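Local coordinates for restriction endonuclease EcoP15I, modification subunit (PDB 4ZCF), which methylates one adenine in the DNA sequence 5'-CAGCAG-3' using S-adenosyl-L-methionine, and together with the Res subunit carries out DNA restriction, at residues Asp223-Asn228 with Val239-Ile244; Thr544-Trp549 with Arg577-Ala582; Pro605-Phe610 with Asp639-Asn644. One frame throughout, in Å; residues are numbered along the deposited sequence.

Contact 1: Asp223-Asn228 with Val239-Ile244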
loop_
_atom_site.group_PDB
_atom_site.type_symbol
_atom_site.label_atom_id
_atom_site.label_comp_id
_atom_site.label_asym_id
_atom_site.label_seq_id
_atom_site.Cartn_x
_atom_site.Cartn_y
_atom_site.Cartn_z
ATOM N N ASP A 223 -4.334 -10.305 1.302
ATOM C CA ASP A 223 -3.413 -11.419 1.151
ATOM C C ASP A 223 -4.192 -12.566 0.625
ATOM O O ASP A 223 -5.356 -12.748 0.990
ATOM C CB ASP A 223 -2.707 -11.781 2.466
ATOM C CG ASP A 223 -2.047 -10.579 3.137
ATOM O OD1 ASP A 223 -1.373 -9.775 2.413
ATOM O OD2 ASP A 223 -2.245 -10.401 4.367
ATOM N N LEU A 224 -3.569 -13.288 -0.306
ATOM C CA LEU A 224 -4.140 -14.454 -0.954
ATOM C C LEU A 224 -3.446 -15.690 -0.410
ATOM O O LEU A 224 -2.259 -15.655 -0.090
ATOM C CB LEU A 224 -3.982 -14.392 -2.491
ATOM C CG LEU A 224 -4.415 -13.095 -3.189
ATOM C CD1 LEU A 224 -3.707 -12.946 -4.551
ATOM C CD2 LEU A 224 -5.938 -13.043 -3.369
ATOM N N VAL A 225 -4.215 -16.779 -0.278
ATOM C CA VAL A 225 -3.728 -18.060 0.226
ATOM C C VAL A 225 -3.676 -19.013 -0.917
ATOM O O VAL A 225 -4.695 -19.290 -1.536
ATOM C CB VAL A 225 -4.551 -18.553 1.439
ATOM C CG1 VAL A 225 -4.242 -20.003 1.782
ATOM C CG2 VAL A 225 -4.318 -17.637 2.649
ATOM N N TRP A 226 -2.467 -19.406 -1.292
ATOM C CA TRP A 226 -2.249 -20.361 -2.381
ATOM C C TRP A 226 -2.036 -21.778 -1.797
ATOM O O TRP A 226 -0.979 -22.057 -1.235
ATOM C CB TRP A 226 -1.072 -19.914 -3.302
ATOM C CG TRP A 226 -0.862 -20.776 -4.521
ATOM C CD1 TRP A 226 -1.817 -21.439 -5.233
ATOM C CD2 TRP A 226 0.378 -21.032 -5.185
ATOM N NE1 TRP A 226 -1.233 -22.188 -6.224
ATOM C CE2 TRP A 226 0.106 -21.913 -6.258
ATOM C CE3 TRP A 226 1.713 -20.630 -4.956
ATOM C CZ2 TRP A 226 1.114 -22.383 -7.119
ATOM C CZ3 TRP A 226 2.713 -21.093 -5.804
ATOM C CH2 TRP A 226 2.416 -21.960 -6.870
ATOM N N LYS A 227 -3.085 -22.621 -1.850
ATOM C CA LYS A 227 -3.023 -24.021 -1.420
ATOM C C LYS A 227 -2.494 -24.775 -2.666
ATOM O O LYS A 227 -3.230 -25.009 -3.632
ATOM C CB LYS A 227 -4.388 -24.503 -0.887
ATOM C CG LYS A 227 -4.608 -26.007 -0.956
ATOM C CD LYS A 227 -4.252 -26.753 0.285
ATOM C CE LYS A 227 -4.700 -28.197 0.159
ATOM N NZ LYS A 227 -4.066 -28.941 -0.973
ATOM N N ASN A 228 -1.167 -25.025 -2.665
ATOM C CA ASN A 228 -0.370 -25.528 -3.776
ATOM C C ASN A 228 0.323 -26.868 -3.590
ATOM O O ASN A 228 1.018 -27.327 -4.503
ATOM C CB ASN A 228 0.687 -24.462 -4.098
ATOM C CG ASN A 228 1.728 -24.241 -3.025
ATOM O OD1 ASN A 228 1.485 -24.432 -1.840
ATOM N ND2 ASN A 228 2.933 -23.818 -3.419
ATOM N N VAL A 239 1.546 -28.654 6.182
ATOM C CA VAL A 239 1.752 -27.385 5.493
ATOM C C VAL A 239 1.564 -27.566 3.993
ATOM O O VAL A 239 2.383 -28.191 3.323
ATOM C CB VAL A 239 3.045 -26.618 5.921
ATOM C CG1 VAL A 239 2.952 -26.169 7.375
ATOM C CG2 VAL A 239 4.289 -27.476 5.732
ATOM N N GLU A 240 0.448 -27.041 3.485
ATOM C CA GLU A 240 0.010 -27.204 2.109
ATOM C C GLU A 240 -0.287 -25.869 1.417
ATOM O O GLU A 240 -0.844 -25.844 0.314
ATOM C CB GLU A 240 -1.221 -28.122 2.096
ATOM C CG GLU A 240 -0.886 -29.570 2.446
ATOM C CD GLU A 240 -2.072 -30.504 2.524
ATOM O OE1 GLU A 240 -3.175 -30.052 2.901
ATOM O OE2 GLU A 240 -1.898 -31.700 2.215
ATOM N N HIS A 241 0.150 -24.760 2.042
ATOM C CA HIS A 241 -0.091 -23.446 1.503
ATOM C C HIS A 241 1.046 -22.442 1.724
ATOM O O HIS A 241 1.921 -22.618 2.577
ATOM C CB HIS A 241 -1.436 -22.887 2.019
ATOM C CG HIS A 241 -1.367 -22.243 3.377
ATOM N ND1 HIS A 241 -1.483 -22.988 4.530
ATOM C CD2 HIS A 241 -1.213 -20.937 3.716
ATOM C CE1 HIS A 241 -1.397 -22.125 5.533
ATOM N NE2 HIS A 241 -1.229 -20.880 5.095
ATOM N N GLU A 242 0.980 -21.368 0.948
ATOM C CA GLU A 242 1.829 -20.200 1.049
ATOM C C GLU A 242 0.964 -18.966 0.732
ATOM O O GLU A 242 -0.259 -19.077 0.630
ATOM C CB GLU A 242 3.076 -20.328 0.174
ATOM C CG GLU A 242 2.849 -20.943 -1.196
ATOM C CD GLU A 242 4.092 -20.820 -2.038
ATOM O OE1 GLU A 242 4.969 -21.708 -1.932
ATOM O OE2 GLU A 242 4.229 -19.785 -2.730
ATOM N N TYR A 243 1.572 -17.810 0.599
ATOM C CA TYR A 243 0.821 -16.569 0.432
ATOM C C TYR A 243 1.265 -15.712 -0.729
ATOM O O TYR A 243 2.331 -15.902 -1.280
ATOM C CB TYR A 243 0.890 -15.729 1.741
ATOM C CG TYR A 243 0.690 -16.511 3.029
ATOM C CD1 TYR A 243 -0.579 -16.679 3.575
ATOM C CD2 TYR A 243 1.773 -17.057 3.713
ATOM C CE1 TYR A 243 -0.773 -17.420 4.743
ATOM C CE2 TYR A 243 1.592 -17.797 4.889
ATOM C CZ TYR A 243 0.317 -17.955 5.411
ATOM O OH TYR A 243 0.118 -18.673 6.565
ATOM N N ILE A 244 0.428 -14.752 -1.075
ATOM C CA ILE A 244 0.632 -13.695 -2.059
ATOM C C ILE A 244 0.092 -12.414 -1.387
ATOM O O ILE A 244 -1.124 -12.268 -1.247
ATOM C CB ILE A 244 0.004 -13.978 -3.461
ATOM C CG1 ILE A 244 0.424 -15.410 -3.981
ATOM C CG2 ILE A 244 0.376 -12.844 -4.469
ATOM C CD1 ILE A 244 -0.105 -15.913 -5.324
#
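Glu242 brings its carboxylate to the rim of the Trp226 indole, OE2 lying 3.5 Å from Trp226 CE3 and close to the ring plane. The two side chains run alongside each other in the same direction, and OE2 meets the edge with the carboxylate plane turned 82° from the ring. Glu242 CG lies between its backbone N and carbonyl carbon (chi1 41°), which carries the carboxylate toward the ring and toward Asn228, whose ND2 approaches OE1 to 3.3 Å. Asn228 CB in turn covers the centre of one indole face. OE2 is hydrogen-bonded to Tyr126 OH, in the segment predicted to bind S-adenosylmethionine, consistent with a position beside the cofactor pocket.

The backbones pair as antiparallel strands. Trp226 and Glu242 form a hydrogen-bonded pair (Trp226 N to Glu242 O 2.9 Å), as do Leu224 and Ile244 (Leu224 N to Ile244 O 2.8 Å, 170° at the hydrogen). Between them Val225 and Tyr243 are a non-hydrogen-bonded pair: Val225 CG2 reaches Tyr243 CD1 at 4.0 Å, while its other methyl, CG1, touches His241 CD2 at 3.7 Å. His241 NE2 makes a weak bond to Tyr243 OH, and ND1 is held by Ser390 of the second subunit. Glu240 OE2 forms a salt bridge with Lys387 of that subunit, so the pairing borders the dimer interface, where Val225 also packs on His241 of the second subunit.

Helix 420-430 covers the face carrying Leu224, Trp226 and Ile244 through Leu422 and Leu426. In the mixed sheet of the methyltransferase domain, strand 241-248 lies between strands 193-199 and 220-227, and strand 391-393 pairs with the far side of 220-227.

Contact 2: Thr544-Trp549 with Arg577-Ala582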
loop_
_atom_site.group_PDB
_atom_site.type_symbol
_atom_site.label_atom_id
_atom_site.label_comp_id
_atom_site.label_asym_id
_atom_site.label_seq_id
_atom_site.Cartn_x
_atom_site.Cartn_y
_atom_site.Cartn_z
ATOM N N THR A 544 27.044 1.587 -25.927
ATOM C CA THR A 544 26.721 1.560 -24.499
ATOM C C THR A 544 26.284 2.962 -24.008
ATOM O O THR A 544 25.292 3.064 -23.293
ATOM C CB THR A 544 27.865 0.947 -23.681
ATOM O OG1 THR A 544 28.205 -0.328 -24.240
ATOM C CG2 THR A 544 27.502 0.774 -22.196
ATOM N N LEU A 545 26.979 4.028 -24.444
ATOM C CA LEU A 545 26.672 5.422 -24.097
ATOM C C LEU A 545 25.333 5.873 -24.612
ATOM O O LEU A 545 24.562 6.429 -23.849
ATOM C CB LEU A 545 27.740 6.384 -24.632
ATOM C CG LEU A 545 29.102 6.405 -23.969
ATOM C CD1 LEU A 545 29.904 7.573 -24.516
ATOM C CD2 LEU A 545 28.996 6.535 -22.453
ATOM N N LEU A 546 25.065 5.668 -25.909
ATOM C CA LEU A 546 23.815 6.046 -26.583
ATOM C C LEU A 546 22.601 5.442 -25.870
ATOM O O LEU A 546 21.639 6.164 -25.598
ATOM C CB LEU A 546 23.887 5.581 -28.045
ATOM C CG LEU A 546 22.712 5.878 -28.964
ATOM C CD1 LEU A 546 22.437 7.387 -29.100
ATOM C CD2 LEU A 546 22.941 5.245 -30.318
ATOM N N THR A 547 22.671 4.132 -25.554
ATOM C CA THR A 547 21.667 3.309 -24.869
ATOM C C THR A 547 21.422 3.842 -23.448
ATOM O O THR A 547 20.271 4.031 -23.066
ATOM C CB THR A 547 22.121 1.813 -24.906
ATOM O OG1 THR A 547 22.156 1.379 -26.273
ATOM C CG2 THR A 547 21.217 0.884 -24.076
ATOM N N THR A 548 22.498 4.061 -22.678
ATOM C CA THR A 548 22.438 4.600 -21.319
ATOM C C THR A 548 21.866 6.036 -21.345
ATOM O O THR A 548 20.956 6.331 -20.592
ATOM C CB THR A 548 23.839 4.554 -20.674
ATOM O OG1 THR A 548 24.359 3.223 -20.749
ATOM C CG2 THR A 548 23.845 5.043 -19.239
ATOM N N TRP A 549 22.389 6.903 -22.218
ATOM C CA TRP A 549 21.962 8.286 -22.350
ATOM C C TRP A 549 20.499 8.400 -22.687
ATOM O O TRP A 549 19.835 9.234 -22.103
ATOM C CB TRP A 549 22.806 9.034 -23.395
ATOM C CG TRP A 549 24.196 9.397 -22.958
ATOM C CD1 TRP A 549 24.877 8.930 -21.869
ATOM C CD2 TRP A 549 25.094 10.266 -23.651
ATOM N NE1 TRP A 549 26.143 9.464 -21.838
ATOM C CE2 TRP A 549 26.316 10.262 -22.940
ATOM C CE3 TRP A 549 24.981 11.069 -24.805
ATOM C CZ2 TRP A 549 27.416 11.041 -23.340
ATOM C CZ3 TRP A 549 26.072 11.822 -25.209
ATOM C CH2 TRP A 549 27.265 11.821 -24.472
ATOM N N ARG A 577 14.865 14.163 -28.588
ATOM C CA ARG A 577 16.257 14.533 -28.347
ATOM C C ARG A 577 17.230 13.977 -29.393
ATOM O O ARG A 577 17.095 12.819 -29.804
ATOM C CB ARG A 577 16.717 14.325 -26.880
ATOM C CG ARG A 577 16.056 13.198 -26.104
ATOM C CD ARG A 577 15.361 13.668 -24.837
ATOM N NE ARG A 577 14.756 12.544 -24.110
ATOM C CZ ARG A 577 13.452 12.384 -23.879
ATOM N NH1 ARG A 577 12.576 13.287 -24.310
ATOM N NH2 ARG A 577 13.016 11.326 -23.211
ATOM N N LEU A 578 18.180 14.823 -29.860
ATOM C CA LEU A 578 19.177 14.459 -30.879
ATOM C C LEU A 578 20.573 14.285 -30.290
ATOM O O LEU A 578 21.084 15.186 -29.642
ATOM C CB LEU A 578 19.176 15.467 -32.037
ATOM C CG LEU A 578 20.206 15.256 -33.151
ATOM C CD1 LEU A 578 19.717 14.247 -34.201
ATOM C CD2 LEU A 578 20.547 16.574 -33.816
ATOM N N TYR A 579 21.197 13.130 -30.546
ATOM C CA TYR A 579 22.520 12.790 -30.016
ATOM C C TYR A 579 23.662 12.926 -31.014
ATOM O O TYR A 579 23.619 12.355 -32.103
ATOM C CB TYR A 579 22.504 11.385 -29.379
ATOM C CG TYR A 579 21.500 11.272 -28.258
ATOM C CD1 TYR A 579 20.143 11.070 -28.524
ATOM C CD2 TYR A 579 21.888 11.427 -26.931
ATOM C CE1 TYR A 579 19.206 11.000 -27.493
ATOM C CE2 TYR A 579 20.959 11.367 -25.895
ATOM C CZ TYR A 579 19.620 11.159 -26.183
ATOM O OH TYR A 579 18.706 11.107 -25.168
ATOM N N LEU A 580 24.698 13.666 -30.628
ATOM C CA LEU A 580 25.894 13.824 -31.451
ATOM C C LEU A 580 27.077 13.326 -30.632
ATOM O O LEU A 580 27.652 14.081 -29.846
ATOM C CB LEU A 580 26.104 15.265 -31.968
ATOM C CG LEU A 580 24.910 16.057 -32.473
ATOM C CD1 LEU A 580 25.295 17.496 -32.714
ATOM C CD2 LEU A 580 24.311 15.454 -33.712
ATOM N N ILE A 581 27.387 12.024 -30.776
ATOM C CA ILE A 581 28.458 11.337 -30.058
ATOM C C ILE A 581 29.775 11.351 -30.853
ATOM O O ILE A 581 30.830 11.627 -30.283
ATOM C CB ILE A 581 28.057 9.885 -29.621
ATOM C CG1 ILE A 581 26.571 9.789 -29.163
ATOM C CG2 ILE A 581 29.057 9.305 -28.597
ATOM C CD1 ILE A 581 26.127 8.584 -28.291
ATOM N N ALA A 582 29.711 11.022 -32.153
ATOM C CA ALA A 582 30.874 10.925 -33.049
ATOM C C ALA A 582 31.719 12.224 -33.135
ATOM O O ALA A 582 31.150 13.320 -33.038
ATOM C CB ALA A 582 30.420 10.503 -34.438
#
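The hydroxyl of Tyr579 is hydrogen-bonded to a carboxylate oxygen of Asp553, beyond the end of helix 539-552, and it stands 3.8 Å from the backbone O of Trp549. That bond holds the far end of the phenol beside the last turn of the segment Thr544-Trp549, while the rest of the ring makes apolar contacts. The Trp549 and Tyr579 side chains run antiparallel, one alongside the other, and meet rim to rim: Trp549 CE3 is 3.8 Å from Tyr579 CD2, each atom near the plane of the other ring, so neither ring presents a face to its partner. Closer to the helix backbone, Trp549 CB comes within 3.9 Å of Tyr579 CE2.

This is helix-on-sheet packing in the C-terminal domain, with helix 539-552 laid against strand 577-580, the middle strand of a five-stranded mixed sheet. Strand 607-611 also takes part, since Trp549 touches Tyr611 and Tyr579 touches Val609.

Leu546 makes the second half of the interface. With CG anti to the backbone N (chi1 -179°), it extends CD1 to Tyr579 CB at 4.0 Å, meeting the root of that side chain. Ile581, just beyond the strand, crosses Leu546 at about a right angle and sets its CD1 methyl 3.8 Å from Leu546 CB. The same methyl lies 4.4 Å from Trp549 CE3, in the angle between the leucine and the indole.

Contact 3: Pro605-Phe610 with Asp639-Asn644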
loop_
_atom_site.group_PDB
_atom_site.type_symbol
_atom_site.label_atom_id
_atom_site.label_comp_id
_atom_site.label_asym_id
_atom_site.label_seq_id
_atom_site.Cartn_x
_atom_site.Cartn_y
_atom_site.Cartn_z
ATOM N N PRO A 605 13.175 17.827 -33.521
ATOM C CA PRO A 605 13.815 17.736 -32.195
ATOM C C PRO A 605 13.714 19.046 -31.410
ATOM O O PRO A 605 13.599 20.118 -31.995
ATOM C CB PRO A 605 15.265 17.360 -32.507
ATOM C CG PRO A 605 15.506 17.825 -33.888
ATOM C CD PRO A 605 14.180 18.039 -34.584
ATOM N N ASN A 606 13.758 18.953 -30.085
ATOM C CA ASN A 606 13.615 20.092 -29.180
ATOM C C ASN A 606 14.765 20.157 -28.194
ATOM O O ASN A 606 14.857 21.090 -27.394
ATOM C CB ASN A 606 12.274 19.990 -28.437
ATOM C CG ASN A 606 11.961 18.605 -27.924
ATOM O OD1 ASN A 606 12.443 18.181 -26.869
ATOM N ND2 ASN A 606 11.169 17.858 -28.683
ATOM N N LYS A 607 15.649 19.175 -28.267
ATOM C CA LYS A 607 16.796 19.034 -27.383
ATOM C C LYS A 607 17.936 18.406 -28.200
ATOM O O LYS A 607 17.692 17.473 -28.977
ATOM C CB LYS A 607 16.389 18.129 -26.194
ATOM C CG LYS A 607 17.281 18.206 -24.967
ATOM C CD LYS A 607 16.865 17.122 -23.969
ATOM C CE LYS A 607 18.039 16.495 -23.258
ATOM N NZ LYS A 607 17.712 15.163 -22.707
ATOM N N VAL A 608 19.162 18.958 -28.072
ATOM C CA VAL A 608 20.371 18.460 -28.764
ATOM C C VAL A 608 21.415 18.114 -27.699
ATOM O O VAL A 608 21.797 18.979 -26.909
ATOM C CB VAL A 608 20.927 19.408 -29.874
ATOM C CG1 VAL A 608 22.073 18.753 -30.644
ATOM C CG2 VAL A 608 19.832 19.847 -30.838
ATOM N N VAL A 609 21.804 16.834 -27.632
ATOM C CA VAL A 609 22.784 16.298 -26.668
ATOM C C VAL A 609 24.062 15.865 -27.423
ATOM O O VAL A 609 23.982 15.066 -28.343
ATOM C CB VAL A 609 22.201 15.137 -25.796
ATOM C CG1 VAL A 609 23.094 14.820 -24.598
ATOM C CG2 VAL A 609 20.778 15.429 -25.346
ATOM N N PHE A 610 25.219 16.393 -27.041
ATOM C CA PHE A 610 26.473 16.029 -27.708
ATOM C C PHE A 610 27.554 15.591 -26.716
ATOM O O PHE A 610 27.588 16.065 -25.582
ATOM C CB PHE A 610 26.970 17.161 -28.643
ATOM C CG PHE A 610 27.433 18.408 -27.923
ATOM C CD1 PHE A 610 26.532 19.413 -27.586
ATOM C CD2 PHE A 610 28.761 18.555 -27.536
ATOM C CE1 PHE A 610 26.948 20.532 -26.861
ATOM C CE2 PHE A 610 29.175 19.686 -26.829
ATOM C CZ PHE A 610 28.263 20.662 -26.495
ATOM N N ASP A 639 17.165 23.266 -27.210
ATOM C CA ASP A 639 18.116 23.302 -26.093
ATOM C C ASP A 639 19.351 22.483 -26.453
ATOM O O ASP A 639 19.245 21.513 -27.212
ATOM C CB ASP A 639 17.507 22.784 -24.781
ATOM C CG ASP A 639 18.340 23.128 -23.546
ATOM O OD1 ASP A 639 18.687 24.330 -23.368
ATOM O OD2 ASP A 639 18.641 22.201 -22.751
ATOM N N LEU A 640 20.526 22.888 -25.917
ATOM C CA LEU A 640 21.808 22.242 -26.199
ATOM C C LEU A 640 22.513 21.766 -24.931
ATOM O O LEU A 640 23.030 22.573 -24.161
ATOM C CB LEU A 640 22.699 23.154 -27.081
ATOM C CG LEU A 640 24.032 22.580 -27.547
ATOM C CD1 LEU A 640 23.851 21.584 -28.679
ATOM C CD2 LEU A 640 24.982 23.677 -27.946
ATOM N N VAL A 641 22.557 20.441 -24.743
ATOM C CA VAL A 641 23.130 19.784 -23.566
ATOM C C VAL A 641 24.515 19.181 -23.853
ATOM O O VAL A 641 24.728 18.657 -24.951
ATOM C CB VAL A 641 22.109 18.716 -23.051
ATOM C CG1 VAL A 641 22.602 17.995 -21.795
ATOM C CG2 VAL A 641 20.739 19.338 -22.803
ATOM N N VAL A 642 25.441 19.252 -22.859
ATOM C CA VAL A 642 26.785 18.651 -22.855
ATOM C C VAL A 642 26.794 17.430 -21.915
ATOM O O VAL A 642 26.373 17.531 -20.749
ATOM C CB VAL A 642 27.948 19.584 -22.403
ATOM C CG1 VAL A 642 29.228 19.274 -23.182
ATOM C CG2 VAL A 642 27.594 21.060 -22.476
ATOM N N ARG A 643 27.387 16.319 -22.380
ATOM C CA ARG A 643 27.516 15.123 -21.556
ATOM C C ARG A 643 28.899 14.487 -21.715
ATOM O O ARG A 643 29.334 14.242 -22.840
ATOM C CB ARG A 643 26.377 14.122 -21.843
ATOM C CG ARG A 643 26.144 13.143 -20.697
ATOM C CD ARG A 643 24.798 12.467 -20.780
ATOM N NE ARG A 643 23.716 13.430 -20.651
ATOM C CZ ARG A 643 22.512 13.283 -21.184
ATOM N NH1 ARG A 643 22.230 12.215 -21.918
ATOM N NH2 ARG A 643 21.588 14.215 -21.008
ATOM N N ASN A 644 29.578 14.212 -20.575
ATOM C CA ASN A 644 30.929 13.633 -20.472
ATOM C C ASN A 644 31.990 14.396 -21.282
ATOM O O ASN A 644 31.876 15.604 -21.487
ATOM C CB ASN A 644 30.942 12.139 -20.820
ATOM C CG ASN A 644 30.551 11.216 -19.697
ATOM O OD1 ASN A 644 29.452 10.644 -19.680
ATOM N ND2 ASN A 644 31.473 10.993 -18.771
#
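Backbone bonds give the framework: Val608 and Val641 are linked by Val641 N to Val608 O at 2.7 Å, one of five bonds that alternate between the strands in a parallel ladder. The others run from Val608 N to Asp639 O, from Phe610 N to Val641 O, and at the two ends from Asp639 N to Asn606 O and from Arg643 N to Phe610 O. The strand axes lie 22° apart.

Apolar packing centres on Phe610. A chi1 of 68° swings its ring across to the neighbouring strand. There one ring face lies over Val642 CA, CE2 meets Val642 CG1 at 3.7 Å, and CD1 meets Leu640 CD1 at 3.6 Å. Leu640 CD1 also touches Val608 CB at 3.8 Å. Leu640 and Val642 also pack on Phe757 of the restriction subunit.

Charged groups gather on the other side of the sheet. The guanidinium of Arg643 lies flat over Val609 CG1, which is 3.7 Å from its plane, near the centre. Lys607 NZ approaches Arg643 NH2 to 4.3 Å at the guanidinium edge; Asp553 forms salt bridges with both residues and probably offsets their like charges. Arg643 also makes a cation-pi contact with Trp549.

Strand 639-643 is the outermost strand of the sheet within this chain, next to 607-611, which pairs on its far side with 577-580. Helix 618-629 connects the two strands in a beta-alpha-beta crossover and packs on Val608, Phe610 and Leu640.

How the contacts relate
From the N terminus, contact 1 comes first and closes a short loop of ten residues between two strands of the methyltransferase sheet. Contact 2 follows in the C-terminal domain: the chain leaves helix 539-552, makes two strands, and returns as strand 577-580. Contact 3 then spans the helical crossover between strands 607-611 and 639-643. The three closures are in series, with none nested or crossed. Contacts 2 and 3 have centres 10 Å apart and share one sheet, joined by probable hydrogen bonds of Leu578 and Leu580 with Val609. Contact 1 lies on the opposite side of the chain's centre from both, its nearest atoms about 32 Å from those of contact 2.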